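Local coordinates for Galactose/lactose metabolism regulatory protein GAL80 (Saccharomyces cerevisiae, PDB 3BTV) that represses the genes of galactose and lactose metabolism by binding the activator GAL4 and blocking its transcriptional activation when no inducing sugar is present, at residues W126-S131 with P403-A408; G155-Y160 with V393-D398; G186-E191 with N205-V210; H216-L221 with L409-L414; I415-K420 with L428-I433. The protein carries 1 engineered substitution. All blocks are in the same frame, centred on the assembly; numbering follows the deposited sequence.

Contact 1: residues W126-S131 with P403-A408; sequences WALACS and PTLMDA
Just before Ala408, which packs on Trp126, the buried Asp407 OD2 accepts two backbone N-H groups: Thr404 N at 2.8 Å, met on the carboxylate's anti lone pair, and Gln395 N of the adjoining loop. Met406 N in turn donates to Thr404 OG1 at 3.0 Å, which completes a capping box at the start of helix 405-424. An acid so placed at a helix N-terminus is likely to be held as the anion. Against this capped turn lies an apolar patch from the loop 126-131. With CG anti to the backbone N (chi1 178°), Trp126 swings its six-membered ring to the helix; CZ3 comes 3.4 Å from Ala408 O, which sits near the ring plane at the edge, and 4.0 Å from Ala408 CB. A cis peptide precedes Ala127, whose CB lies over the centre of one indole face, 3.8 Å above the plane. The place, directly after strand 121-125, is consistent with that of the Glu-Lys-Pro motif of Gfo/Idh/MocA relatives. Leu128 crosses Leu405 at about a right angle, its CD2 4.0 Å from Leu405 CG. Trp126 NE1 is hydrogen-bonded to Thr211 O, tying the loop to helix 209-225. Helix 132-143 packs on Leu128 through Ile138, and strand 148-152 on Ala408 through Ile151, so helix 405-424 begins against the Rossmann domain.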
# COMPACT_ATOMS: atom_id res chain seq x y z
N TRP B 126 -3.94 21.24 -15.62
CA TRP B 126 -4.61 20.07 -15.07
C TRP B 126 -5.33 20.52 -13.80
O TRP B 126 -4.76 21.28 -13.03
CB TRP B 126 -3.59 18.96 -14.74
CG TRP B 126 -4.23 17.76 -14.12
CD1 TRP B 126 -4.25 17.45 -12.80
CD2 TRP B 126 -4.98 16.74 -14.79
NE1 TRP B 126 -4.96 16.30 -12.60
CE2 TRP B 126 -5.43 15.84 -13.81
CE3 TRP B 126 -5.33 16.51 -16.12
CZ2 TRP B 126 -6.19 14.71 -14.11
CZ3 TRP B 126 -6.09 15.39 -16.43
CH2 TRP B 126 -6.52 14.51 -15.43
N ALA B 127 -6.56 20.08 -13.58
CA ALA B 127 -7.25 19.12 -14.44
C ALA B 127 -7.91 19.79 -15.63
O ALA B 127 -8.28 20.96 -15.59
CB ALA B 127 -8.30 18.36 -13.62
N LEU B 128 -8.08 19.02 -16.71
CA LEU B 128 -8.64 19.56 -17.93
C LEU B 128 -10.09 20.01 -17.70
O LEU B 128 -10.48 21.10 -18.11
CB LEU B 128 -8.59 18.53 -19.06
CG LEU B 128 -9.19 19.01 -20.39
CD1 LEU B 128 -8.59 20.36 -20.81
CD2 LEU B 128 -8.99 17.96 -21.49
N ALA B 129 -10.87 19.19 -17.01
CA ALA B 129 -12.26 19.52 -16.75
C ALA B 129 -12.77 18.86 -15.47
O ALA B 129 -12.00 18.22 -14.75
CB ALA B 129 -13.13 19.11 -17.93
N CYS B 130 -14.06 19.04 -15.19
CA CYS B 130 -14.68 18.51 -13.97
C CYS B 130 -15.20 17.09 -14.11
O CYS B 130 -15.60 16.47 -13.13
CB CYS B 130 -15.84 19.41 -13.55
SG CYS B 130 -15.29 21.06 -13.10
N SER B 131 -15.22 16.58 -15.34
CA SER B 131 -15.69 15.22 -15.60
C SER B 131 -15.09 14.70 -16.89
O SER B 131 -14.63 15.49 -17.73
CB SER B 131 -17.22 15.19 -15.71
OG SER B 131 -17.64 15.91 -16.88
N PRO B 403 3.40 17.01 -22.70
CA PRO B 403 2.10 16.32 -22.66
C PRO B 403 1.02 17.21 -23.25
O PRO B 403 1.07 18.44 -23.11
CB PRO B 403 1.84 16.14 -21.15
CG PRO B 403 2.89 16.90 -20.44
CD PRO B 403 3.73 17.64 -21.41
N THR B 404 0.05 16.58 -23.89
CA THR B 404 -1.00 17.29 -24.59
C THR B 404 -2.34 16.99 -23.95
O THR B 404 -2.43 16.23 -22.99
CB THR B 404 -1.07 16.81 -26.04
OG1 THR B 404 -1.61 15.48 -26.07
CG2 THR B 404 0.31 16.80 -26.66
N LEU B 405 -3.40 17.56 -24.51
CA LEU B 405 -4.75 17.27 -24.04
C LEU B 405 -5.12 15.78 -24.18
O LEU B 405 -6.00 15.29 -23.48
CB LEU B 405 -5.76 18.16 -24.76
CG LEU B 405 -6.22 19.41 -24.00
CD1 LEU B 405 -5.10 20.04 -23.16
CD2 LEU B 405 -6.83 20.42 -24.95
N MET B 406 -4.45 15.06 -25.08
CA MET B 406 -4.68 13.63 -25.17
C MET B 406 -4.12 12.91 -23.95
O MET B 406 -4.73 11.98 -23.42
CB MET B 406 -4.07 13.04 -26.44
CG MET B 406 -4.21 11.53 -26.49
SD MET B 406 -5.94 11.04 -26.36
CE MET B 406 -6.55 11.43 -27.97
N ASP B 407 -2.94 13.32 -23.51
CA ASP B 407 -2.37 12.79 -22.28
C ASP B 407 -3.31 13.12 -21.11
O ASP B 407 -3.54 12.29 -20.24
CB ASP B 407 -0.97 13.36 -22.04
CG ASP B 407 0.03 12.92 -23.10
OD1 ASP B 407 0.31 11.70 -23.18
OD2 ASP B 407 0.52 13.78 -23.86
N ALA B 408 -3.86 14.33 -21.11
CA ALA B 408 -4.85 14.71 -20.11
C ALA B 408 -6.07 13.79 -20.16
O ALA B 408 -6.55 13.32 -19.14
CB ALA B 408 -5.28 16.17 -20.30

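Contact 2: residues G155-Y160 with V393-D398; sequences GRKSPY and VMQGFD
The guanidinium of Arg156 meets the amide of Gln395 at its edge, with OE1 only 3° out of the guanidinium plane and the two planes 31° apart. Arg156 NH1 donates to Gln395 OE1 at 2.8 Å along a fairly straight path (162°). The same NH1 makes a second, weak bond to Gly396 O at 2.9 Å. The two largely extended side chains run alongside each other in opposite senses; Arg156 CD lies 3.3 Å from Gln395 OE1. A water links the other half of the amide: it accepts from Gln395 NE2 and Lys157 NZ and donates to Arg156 O. Lys157 NZ is also hydrogen-bonded to Gly401 O. Arg156 NE is salt-bridged to Asp219 of helix 209-225. A leucine in place of Arg156 would probably cost Gln395 OE1 its hydrogen bond and Asp219 its salt bridge to this side chain. The chemistry is thus polar although mostly buried: one cation ties the type II' turn 395-398 to a helix by directional bonds, with its charge probably offset in part by Asp219.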
# COMPACT_ATOMS: atom_id res chain seq x y z
N GLY B 155 4.94 17.84 -13.92
CA GLY B 155 5.71 16.86 -13.19
C GLY B 155 6.59 16.06 -14.14
O GLY B 155 7.68 15.60 -13.79
N ARG B 156 6.10 15.89 -15.36
CA ARG B 156 6.86 15.19 -16.38
C ARG B 156 8.15 15.94 -16.73
O ARG B 156 9.02 15.39 -17.41
CB ARG B 156 6.01 15.00 -17.64
CG ARG B 156 4.79 14.12 -17.46
CD ARG B 156 4.02 13.94 -18.78
NE ARG B 156 3.14 12.78 -18.70
CZ ARG B 156 2.85 11.98 -19.73
NH1 ARG B 156 3.39 12.21 -20.92
NH2 ARG B 156 2.05 10.94 -19.56
N LYS B 157 8.26 17.19 -16.28
CA LYS B 157 9.42 18.04 -16.58
C LYS B 157 10.33 18.25 -15.38
O LYS B 157 11.30 18.99 -15.45
CB LYS B 157 8.97 19.42 -17.08
CG LYS B 157 8.39 19.44 -18.48
CD LYS B 157 9.35 18.83 -19.51
CE LYS B 157 8.61 18.54 -20.81
NZ LYS B 157 9.36 17.69 -21.77
N SER B 158 10.00 17.62 -14.26
CA SER B 158 10.87 17.68 -13.09
C SER B 158 12.22 17.02 -13.40
O SER B 158 12.27 16.00 -14.08
CB SER B 158 10.23 16.98 -11.90
OG SER B 158 11.21 16.63 -10.93
N PRO B 159 13.31 17.59 -12.87
CA PRO B 159 14.62 16.99 -13.13
C PRO B 159 14.72 15.64 -12.43
O PRO B 159 15.38 14.73 -12.93
CB PRO B 159 15.60 17.99 -12.49
CG PRO B 159 14.80 19.26 -12.28
CD PRO B 159 13.39 18.80 -12.04
N TYR B 160 14.06 15.50 -11.29
CA TYR B 160 14.03 14.22 -10.58
C TYR B 160 13.30 13.13 -11.35
O TYR B 160 13.78 11.99 -11.45
CB TYR B 160 13.39 14.40 -9.21
CG TYR B 160 14.14 15.40 -8.36
CD1 TYR B 160 13.66 16.69 -8.16
CD2 TYR B 160 15.34 15.05 -7.75
CE1 TYR B 160 14.36 17.61 -7.37
CE2 TYR B 160 16.05 15.96 -6.97
CZ TYR B 160 15.56 17.24 -6.78
OH TYR B 160 16.27 18.12 -5.99
N VAL B 393 0.17 14.18 -31.53
CA VAL B 393 -1.05 13.88 -30.78
C VAL B 393 -0.82 13.83 -29.27
O VAL B 393 -1.63 14.34 -28.50
CB VAL B 393 -1.67 12.54 -31.24
CG1 VAL B 393 -2.92 12.23 -30.43
CG2 VAL B 393 -2.00 12.59 -32.72
N MET B 394 0.27 13.20 -28.86
CA MET B 394 0.51 12.99 -27.44
C MET B 394 1.98 12.74 -27.17
O MET B 394 2.70 12.23 -28.03
CB MET B 394 -0.30 11.80 -26.94
CG MET B 394 0.05 10.48 -27.63
SD MET B 394 -1.10 9.15 -27.19
CE MET B 394 -0.72 8.99 -25.44
N GLN B 395 2.43 13.09 -25.97
CA GLN B 395 3.80 12.83 -25.61
C GLN B 395 3.96 11.34 -25.35
O GLN B 395 4.97 10.74 -25.72
CB GLN B 395 4.21 13.63 -24.37
CG GLN B 395 5.67 13.41 -24.01
CD GLN B 395 6.05 14.10 -22.72
OE1 GLN B 395 5.25 14.15 -21.79
NE2 GLN B 395 7.27 14.61 -22.66
N GLY B 396 2.95 10.73 -24.75
CA GLY B 396 3.03 9.34 -24.36
C GLY B 396 4.15 9.16 -23.37
O GLY B 396 4.24 9.89 -22.38
N PHE B 397 5.01 8.18 -23.62
CA PHE B 397 6.15 7.93 -22.77
C PHE B 397 7.44 8.53 -23.32
O PHE B 397 8.53 8.24 -22.83
CB PHE B 397 6.33 6.43 -22.58
CG PHE B 397 5.11 5.75 -22.07
CD1 PHE B 397 4.35 6.32 -21.06
CD2 PHE B 397 4.72 4.52 -22.59
CE1 PHE B 397 3.22 5.69 -20.58
CE2 PHE B 397 3.59 3.88 -22.11
CZ PHE B 397 2.84 4.47 -21.11
N ASP B 398 7.32 9.37 -24.34
CA ASP B 398 8.50 10.00 -24.94
C ASP B 398 9.16 10.99 -24.01
O ASP B 398 8.48 11.74 -23.31
CB ASP B 398 8.11 10.75 -26.21
CG ASP B 398 7.87 9.82 -27.38
OD1 ASP B 398 8.34 8.67 -27.33
OD2 ASP B 398 7.20 10.26 -28.35
O HOH W 1 9.20 15.07 -20.46

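Contact 3: residues G186-E191 with N205-V210; sequences GWYGYE and NGVDLV
Tyr188 places CG anti to its carbonyl carbon (chi1 -61°), and with chi2 at 123° the ring reaches from its loop to the chain from Val207 to Leu209. The contact is made largely with backbone: Tyr188 CE1 lies 3.8 Å from Leu209 N, and the hydroxyl OH lies 3.8 Å from Asp208 CA. Farther back along the ring, Tyr188 CD1 packs on Leu209 CB at 4.2 Å, while at its far end OH is 4.0 Å from Val207 CG1. The hydroxyl's hydrogen bond is instead with Ile200 O, so its polar need is met outside the two segments. Replacing Tyr188 by an alanine would probably leave Ile200 O without this partner and open a gap beside the Asp208-Leu209 peptide. That peptide lies at the N-terminal end of helix 209-225, where Asp208 is the N-cap: its OD1 accepts from Val210 N at 2.7 Å, a weak bond at 127°, and OD2 pairs with Thr211 OG1. Asp208 CB points away from Tyr188, which separates the capping carboxylate from the aromatic ring. The evidence therefore favours van der Waals packing of a tyrosine on a helix N-terminus, within the C-terminal domain, with Tyr188 OH and the Asp208 carboxylate hydrogen-bonded elsewhere.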
# COMPACT_ATOMS: atom_id res chain seq x y z
N GLY B 186 -2.77 17.26 1.62
CA GLY B 186 -2.59 18.52 2.32
C GLY B 186 -3.79 19.10 3.04
O GLY B 186 -3.75 19.34 4.25
N TRP B 187 -4.86 19.35 2.30
CA TRP B 187 -5.93 20.21 2.81
C TRP B 187 -7.22 19.48 3.14
O TRP B 187 -8.22 20.08 3.54
CB TRP B 187 -6.18 21.35 1.82
CG TRP B 187 -4.91 21.91 1.30
CD1 TRP B 187 -4.00 22.65 2.00
CD2 TRP B 187 -4.38 21.77 -0.02
NE1 TRP B 187 -2.94 22.99 1.19
CE2 TRP B 187 -3.15 22.46 -0.06
CE3 TRP B 187 -4.83 21.14 -1.19
CZ2 TRP B 187 -2.36 22.53 -1.21
CZ3 TRP B 187 -4.05 21.21 -2.33
CH2 TRP B 187 -2.83 21.90 -2.33
N TYR B 188 -7.20 18.16 2.99
CA TYR B 188 -8.40 17.37 3.10
C TYR B 188 -8.38 16.49 4.35
O TYR B 188 -8.89 15.37 4.34
CB TYR B 188 -8.55 16.54 1.83
CG TYR B 188 -8.68 17.38 0.58
CD1 TYR B 188 -7.80 17.24 -0.49
CD2 TYR B 188 -9.68 18.34 0.49
CE1 TYR B 188 -7.93 18.02 -1.63
CE2 TYR B 188 -9.81 19.13 -0.63
CZ TYR B 188 -8.96 18.96 -1.69
OH TYR B 188 -9.16 19.77 -2.79
N GLY B 189 -7.78 17.01 5.41
CA GLY B 189 -7.73 16.33 6.69
C GLY B 189 -8.81 16.86 7.61
O GLY B 189 -9.82 17.38 7.15
N TYR B 190 -8.59 16.74 8.92
CA TYR B 190 -9.60 17.14 9.91
C TYR B 190 -9.80 18.66 10.02
O TYR B 190 -10.60 19.13 10.82
CB TYR B 190 -9.24 16.58 11.28
CG TYR B 190 -9.23 15.07 11.34
CD1 TYR B 190 -8.04 14.36 11.21
CD2 TYR B 190 -10.40 14.36 11.52
CE1 TYR B 190 -8.03 12.97 11.27
CE2 TYR B 190 -10.41 12.99 11.57
CZ TYR B 190 -9.22 12.29 11.45
OH TYR B 190 -9.23 10.92 11.50
N GLU B 191 -9.07 19.42 9.22
CA GLU B 191 -9.12 20.87 9.36
C GLU B 191 -9.05 21.61 8.03
O GLU B 191 -8.44 21.14 7.07
CB GLU B 191 -8.00 21.36 10.28
CG GLU B 191 -8.13 20.94 11.73
CD GLU B 191 -6.83 21.15 12.49
OE1 GLU B 191 -5.81 21.47 11.86
OE2 GLU B 191 -6.83 20.99 13.73
N ASN B 205 -16.14 19.85 -8.78
CA ASN B 205 -15.52 21.10 -9.19
C ASN B 205 -14.12 20.90 -9.77
O ASN B 205 -13.37 21.86 -9.95
CB ASN B 205 -15.47 22.08 -8.02
CG ASN B 205 -16.83 22.66 -7.72
OD1 ASN B 205 -17.08 23.12 -6.60
ND2 ASN B 205 -17.72 22.63 -8.70
N GLY B 206 -13.78 19.64 -10.04
CA GLY B 206 -12.54 19.33 -10.74
C GLY B 206 -11.26 19.45 -9.92
O GLY B 206 -10.16 19.41 -10.47
N VAL B 207 -11.40 19.59 -8.60
CA VAL B 207 -10.24 19.68 -7.72
C VAL B 207 -10.48 18.82 -6.48
O VAL B 207 -11.42 19.04 -5.74
CB VAL B 207 -9.94 21.12 -7.28
CG1 VAL B 207 -8.62 21.16 -6.50
CG2 VAL B 207 -9.88 22.04 -8.48
N ASP B 208 -9.61 17.84 -6.26
CA ASP B 208 -9.78 16.91 -5.16
C ASP B 208 -8.60 15.97 -5.06
O ASP B 208 -7.72 15.95 -5.94
CB ASP B 208 -11.08 16.11 -5.32
CG ASP B 208 -11.04 15.16 -6.49
OD1 ASP B 208 -10.44 14.07 -6.36
OD2 ASP B 208 -11.60 15.50 -7.55
N LEU B 209 -8.59 15.18 -4.00
CA LEU B 209 -7.47 14.29 -3.68
C LEU B 209 -7.17 13.33 -4.83
O LEU B 209 -6.01 13.04 -5.13
CB LEU B 209 -7.78 13.48 -2.42
CG LEU B 209 -6.68 12.50 -2.00
CD1 LEU B 209 -5.41 13.29 -1.69
CD2 LEU B 209 -7.10 11.66 -0.80
N VAL B 210 -8.21 12.81 -5.45
CA VAL B 210 -8.02 11.82 -6.49
C VAL B 210 -7.61 12.47 -7.81
O VAL B 210 -6.56 12.16 -8.40
CB VAL B 210 -9.27 10.98 -6.69
CG1 VAL B 210 -9.01 9.90 -7.72
CG2 VAL B 210 -9.68 10.36 -5.37

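Contact 4: residues H216-L221 with L409-L414; sequences HTIDIL and LILHRL
Ile218 CG2 touches two leucine methyls of the facing helix, 3.8 Å from Leu414 CD2 and 3.9 Å from Leu411 CD1. Its chi1 of -154° falls short of fully anti for CG1 and leaves CG2 in the crowded position between the backbone N and the carbonyl carbon, the branch that does the touching. Both leucines hold CG anti to the backbone N; Leu414 crosses Ile218 at about a right angle, whereas Leu411 meets it at a slant. The two methyls of Leu411 are shared out, for CD2 turns to Asp219 CB at 3.9 Å. Asp219 offers only this methylene here, and its chi1 of 176° carries the carboxylate on to Arg156. The axes of the short helical segments approach to 10.8 Å with 115° between their directions, a steep crossing bridged by leucine methyls against an isoleucine branch and an aspartate methylene. Trp126 packs against Leu411 from the Rossmann side, and helix 132-143 lies against Leu409 and His412. Beyond helix 209-225, strands 295-301 and 176-184 receive Thr217 and Leu221, so the pair is layered between that large mixed sheet and the Rossmann domain.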
# COMPACT_ATOMS: atom_id res chain seq x y z
N HIS B 216 -1.66 13.89 -10.62
CA HIS B 216 -0.29 14.30 -10.96
C HIS B 216 0.67 13.14 -10.68
O HIS B 216 1.51 12.79 -11.51
CB HIS B 216 0.14 15.53 -10.16
CG HIS B 216 -0.34 16.83 -10.73
ND1 HIS B 216 0.22 17.40 -11.86
CD2 HIS B 216 -1.29 17.70 -10.31
CE1 HIS B 216 -0.37 18.56 -12.11
NE2 HIS B 216 -1.29 18.76 -11.18
N THR B 217 0.52 12.51 -9.52
CA THR B 217 1.44 11.47 -9.08
C THR B 217 1.38 10.19 -9.91
O THR B 217 2.40 9.64 -10.31
CB THR B 217 1.22 11.12 -7.61
OG1 THR B 217 1.33 12.32 -6.83
CG2 THR B 217 2.27 10.13 -7.13
N ILE B 218 0.18 9.70 -10.18
CA ILE B 218 0.04 8.45 -10.90
C ILE B 218 0.47 8.67 -12.35
O ILE B 218 0.96 7.76 -13.02
CB ILE B 218 -1.39 7.91 -10.80
CG1 ILE B 218 -1.38 6.38 -10.95
CG2 ILE B 218 -2.28 8.59 -11.84
CD1 ILE B 218 -0.80 5.63 -9.77
N ASP B 219 0.31 9.89 -12.82
CA ASP B 219 0.75 10.18 -14.18
C ASP B 219 2.27 10.13 -14.29
O ASP B 219 2.79 9.59 -15.26
CB ASP B 219 0.27 11.53 -14.70
CG ASP B 219 0.83 11.84 -16.07
OD1 ASP B 219 0.45 11.15 -17.04
OD2 ASP B 219 1.69 12.74 -16.19
N ILE B 220 2.99 10.72 -13.33
CA ILE B 220 4.46 10.62 -13.41
C ILE B 220 4.91 9.18 -13.21
O ILE B 220 5.92 8.76 -13.78
CB ILE B 220 5.23 11.56 -12.41
CG1 ILE B 220 4.95 11.16 -10.97
CG2 ILE B 220 4.89 13.03 -12.65
CD1 ILE B 220 5.74 11.99 -9.97
N LEU B 221 4.16 8.42 -12.43
CA LEU B 221 4.54 7.02 -12.25
C LEU B 221 4.53 6.31 -13.59
O LEU B 221 5.47 5.61 -13.95
CB LEU B 221 3.61 6.28 -11.27
CG LEU B 221 4.09 4.84 -11.08
CD1 LEU B 221 5.45 4.81 -10.32
CD2 LEU B 221 3.05 4.01 -10.36
N LEU B 409 -6.56 13.55 -21.37
CA LEU B 409 -7.77 12.75 -21.56
C LEU B 409 -7.59 11.34 -21.00
O LEU B 409 -8.42 10.84 -20.25
CB LEU B 409 -8.14 12.71 -23.04
CG LEU B 409 -9.46 12.04 -23.42
CD1 LEU B 409 -10.61 12.70 -22.69
CD2 LEU B 409 -9.65 12.11 -24.93
N ILE B 410 -6.47 10.71 -21.35
CA ILE B 410 -6.16 9.38 -20.85
C ILE B 410 -6.11 9.36 -19.31
O ILE B 410 -6.62 8.44 -18.67
CB ILE B 410 -4.83 8.90 -21.46
CG1 ILE B 410 -5.00 8.63 -22.96
CG2 ILE B 410 -4.30 7.66 -20.71
CD1 ILE B 410 -3.69 8.61 -23.73
N LEU B 411 -5.53 10.40 -18.73
CA LEU B 411 -5.49 10.51 -17.27
C LEU B 411 -6.91 10.63 -16.71
O LEU B 411 -7.26 9.99 -15.71
CB LEU B 411 -4.64 11.72 -16.86
CG LEU B 411 -4.36 11.89 -15.37
CD1 LEU B 411 -3.87 10.60 -14.76
CD2 LEU B 411 -3.34 13.02 -15.15
N HIS B 412 -7.73 11.45 -17.36
CA HIS B 412 -9.13 11.56 -16.95
C HIS B 412 -9.84 10.20 -16.99
O HIS B 412 -10.64 9.91 -16.11
CB HIS B 412 -9.89 12.57 -17.81
CG HIS B 412 -9.93 13.94 -17.23
ND1 HIS B 412 -10.58 14.23 -16.05
CD2 HIS B 412 -9.38 15.11 -17.65
CE1 HIS B 412 -10.44 15.52 -15.77
NE2 HIS B 412 -9.71 16.07 -16.73
N ARG B 413 -9.55 9.40 -18.01
CA ARG B 413 -10.17 8.07 -18.10
C ARG B 413 -9.75 7.23 -16.92
O ARG B 413 -10.55 6.44 -16.40
CB ARG B 413 -9.78 7.37 -19.40
CG ARG B 413 -10.43 8.00 -20.64
CD ARG B 413 -9.95 7.36 -21.94
NE ARG B 413 -10.66 7.91 -23.09
CZ ARG B 413 -10.43 7.58 -24.36
NH1 ARG B 413 -9.50 6.67 -24.66
NH2 ARG B 413 -11.14 8.14 -25.33
N LEU B 414 -8.50 7.39 -16.50
CA LEU B 414 -8.01 6.65 -15.35
C LEU B 414 -8.69 7.13 -14.06
O LEU B 414 -9.08 6.33 -13.22
CB LEU B 414 -6.48 6.76 -15.23
CG LEU B 414 -5.86 5.97 -14.08
CD1 LEU B 414 -6.17 4.49 -14.21
CD2 LEU B 414 -4.31 6.21 -14.00

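Contact 5: residues I415-K420 with L428-I433; sequences IESVYK and LNVSNI
The close part of this contact is one methyl, Leu428 CD1, pressed against helix 405-424: it lies 3.6 Å from Ser417 O and equally 3.6 Å from Lys420 CB. Beside it Val430 CG1 touches both atoms of the Ser417 side chain, CB and OG each at 3.8 Å. The small Ser417 side chain is consistent with this close approach, and its hydroxyl is turned back to bond Arg413 O one helical turn earlier. Leu428, with CG anti to its carbonyl carbon (chi1 -64°), drops its branch onto the helix from the short strand 428-429. That strand closes the large mixed sheet by pairing antiparallel with strand 229-237, so the chain leaves the helix and folds back along it as the sheet's edge. Asn429, in that strand, accepts through OD1 from Ser431 N at 2.9 Å, an Asx turn, and from Ser431 OG at 2.9 Å from the same face of the amide plane. The solvent side is looser. Beyond CB the exposed Lys420 chain bends at its last two torsions and leads away from the strand. There Lys420 NZ forms a salt bridge with Glu416 OE2 at 3.0 Å, along the helix rather than across the contact.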
# COMPACT_ATOMS: atom_id res chain seq x y z
N ILE B 415 -8.80 8.44 -13.91
CA ILE B 415 -9.46 8.99 -12.73
C ILE B 415 -10.93 8.57 -12.71
O ILE B 415 -11.46 8.17 -11.67
CB ILE B 415 -9.41 10.52 -12.73
CG1 ILE B 415 -7.96 11.02 -12.57
CG2 ILE B 415 -10.27 11.05 -11.60
CD1 ILE B 415 -7.24 10.43 -11.38
N GLU B 416 -11.58 8.65 -13.86
CA GLU B 416 -12.97 8.20 -13.95
C GLU B 416 -13.06 6.77 -13.45
O GLU B 416 -13.94 6.44 -12.66
CB GLU B 416 -13.50 8.33 -15.37
CG GLU B 416 -14.93 7.83 -15.56
CD GLU B 416 -15.88 8.31 -14.47
OE1 GLU B 416 -15.66 9.42 -13.92
OE2 GLU B 416 -16.85 7.59 -14.16
N SER B 417 -12.12 5.93 -13.89
CA SER B 417 -12.10 4.52 -13.50
C SER B 417 -11.83 4.29 -12.03
O SER B 417 -12.38 3.36 -11.44
CB SER B 417 -11.09 3.76 -14.34
OG SER B 417 -11.37 3.94 -15.71
N VAL B 418 -10.97 5.10 -11.42
CA VAL B 418 -10.79 5.00 -9.97
C VAL B 418 -12.15 5.13 -9.26
O VAL B 418 -12.52 4.30 -8.42
CB VAL B 418 -9.79 6.04 -9.44
CG1 VAL B 418 -9.93 6.18 -7.95
CG2 VAL B 418 -8.33 5.62 -9.79
N TYR B 419 -12.90 6.18 -9.60
CA TYR B 419 -14.23 6.38 -9.00
C TYR B 419 -15.23 5.26 -9.34
O TYR B 419 -16.04 4.90 -8.49
CB TYR B 419 -14.80 7.75 -9.39
CG TYR B 419 -14.23 8.88 -8.56
CD1 TYR B 419 -13.37 9.81 -9.12
CD2 TYR B 419 -14.55 9.00 -7.21
CE1 TYR B 419 -12.85 10.84 -8.36
CE2 TYR B 419 -14.03 10.02 -6.45
CZ TYR B 419 -13.18 10.94 -7.04
OH TYR B 419 -12.65 11.97 -6.29
N LYS B 420 -15.17 4.72 -10.56
CA LYS B 420 -16.05 3.60 -10.93
C LYS B 420 -15.75 2.40 -10.06
O LYS B 420 -16.67 1.80 -9.50
CB LYS B 420 -15.87 3.19 -12.39
CG LYS B 420 -16.77 3.89 -13.37
CD LYS B 420 -16.73 3.19 -14.72
CE LYS B 420 -16.87 4.19 -15.86
NZ LYS B 420 -17.93 5.21 -15.61
N LEU B 428 -11.23 -3.16 -12.09
CA LEU B 428 -11.51 -2.82 -13.47
C LEU B 428 -10.33 -3.00 -14.42
O LEU B 428 -9.19 -2.64 -14.09
CB LEU B 428 -11.98 -1.36 -13.56
CG LEU B 428 -13.29 -1.03 -12.86
CD1 LEU B 428 -13.69 0.43 -13.15
CD2 LEU B 428 -14.37 -2.01 -13.34
N ASN B 429 -10.62 -3.54 -15.60
CA ASN B 429 -9.62 -3.62 -16.66
C ASN B 429 -9.56 -2.30 -17.41
O ASN B 429 -10.49 -1.96 -18.14
CB ASN B 429 -9.94 -4.76 -17.62
CG ASN B 429 -8.87 -4.93 -18.68
OD1 ASN B 429 -8.51 -3.99 -19.38
ND2 ASN B 429 -8.35 -6.15 -18.81
N VAL B 430 -8.45 -1.56 -17.26
CA VAL B 430 -8.32 -0.25 -17.88
C VAL B 430 -7.33 -0.27 -19.04
O VAL B 430 -6.87 0.77 -19.50
CB VAL B 430 -7.86 0.79 -16.85
CG1 VAL B 430 -8.92 0.99 -15.79
CG2 VAL B 430 -6.54 0.35 -16.23
N SER B 431 -6.99 -1.47 -19.49
CA SER B 431 -6.01 -1.66 -20.56
C SER B 431 -6.21 -0.78 -21.80
O SER B 431 -5.24 -0.35 -22.42
CB SER B 431 -5.99 -3.13 -20.99
OG SER B 431 -5.67 -3.96 -19.89
N ASN B 432 -7.46 -0.54 -22.19
CA ASN B 432 -7.74 0.16 -23.46
C ASN B 432 -7.97 1.67 -23.33
O ASN B 432 -8.29 2.33 -24.32
CB ASN B 432 -8.94 -0.49 -24.20
CG ASN B 432 -8.73 -1.98 -24.46
OD1 ASN B 432 -7.59 -2.47 -24.49
ND2 ASN B 432 -9.82 -2.71 -24.64
N ILE B 433 -7.79 2.22 -22.14
CA ILE B 433 -8.18 3.61 -21.94
C ILE B 433 -7.35 4.60 -22.74
O ILE B 433 -7.75 5.75 -22.95
CB ILE B 433 -8.25 4.03 -20.45
CG1 ILE B 433 -6.86 4.09 -19.83
CG2 ILE B 433 -9.18 3.10 -19.67
CD1 ILE B 433 -6.84 4.79 -18.50

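In the fold
Helix 405-424 runs through contacts 1, 4 and 5, meeting in turn the Rossmann loop 126-131, helix 209-225 and the edge strand 428-429. Contacts 1 and 4 lie deepest, centred about 9 Å from the middle of the chain, and join their segments by apolar packing. Contact 2, nearly as central at about 10 Å, is instead polar and water-linked; Arg156 NE joins it to contact 4 through Asp219 OD2 at 2.9 Å. Contacts 3 and 5 lie farther out: contact 3, mostly buried, sets an aromatic ring on a helix start, while contact 5, partly buried, sets aliphatic groups beside an exposed lysine. Contacts 3 and 4 share helix 209-225, at its beginning and midway.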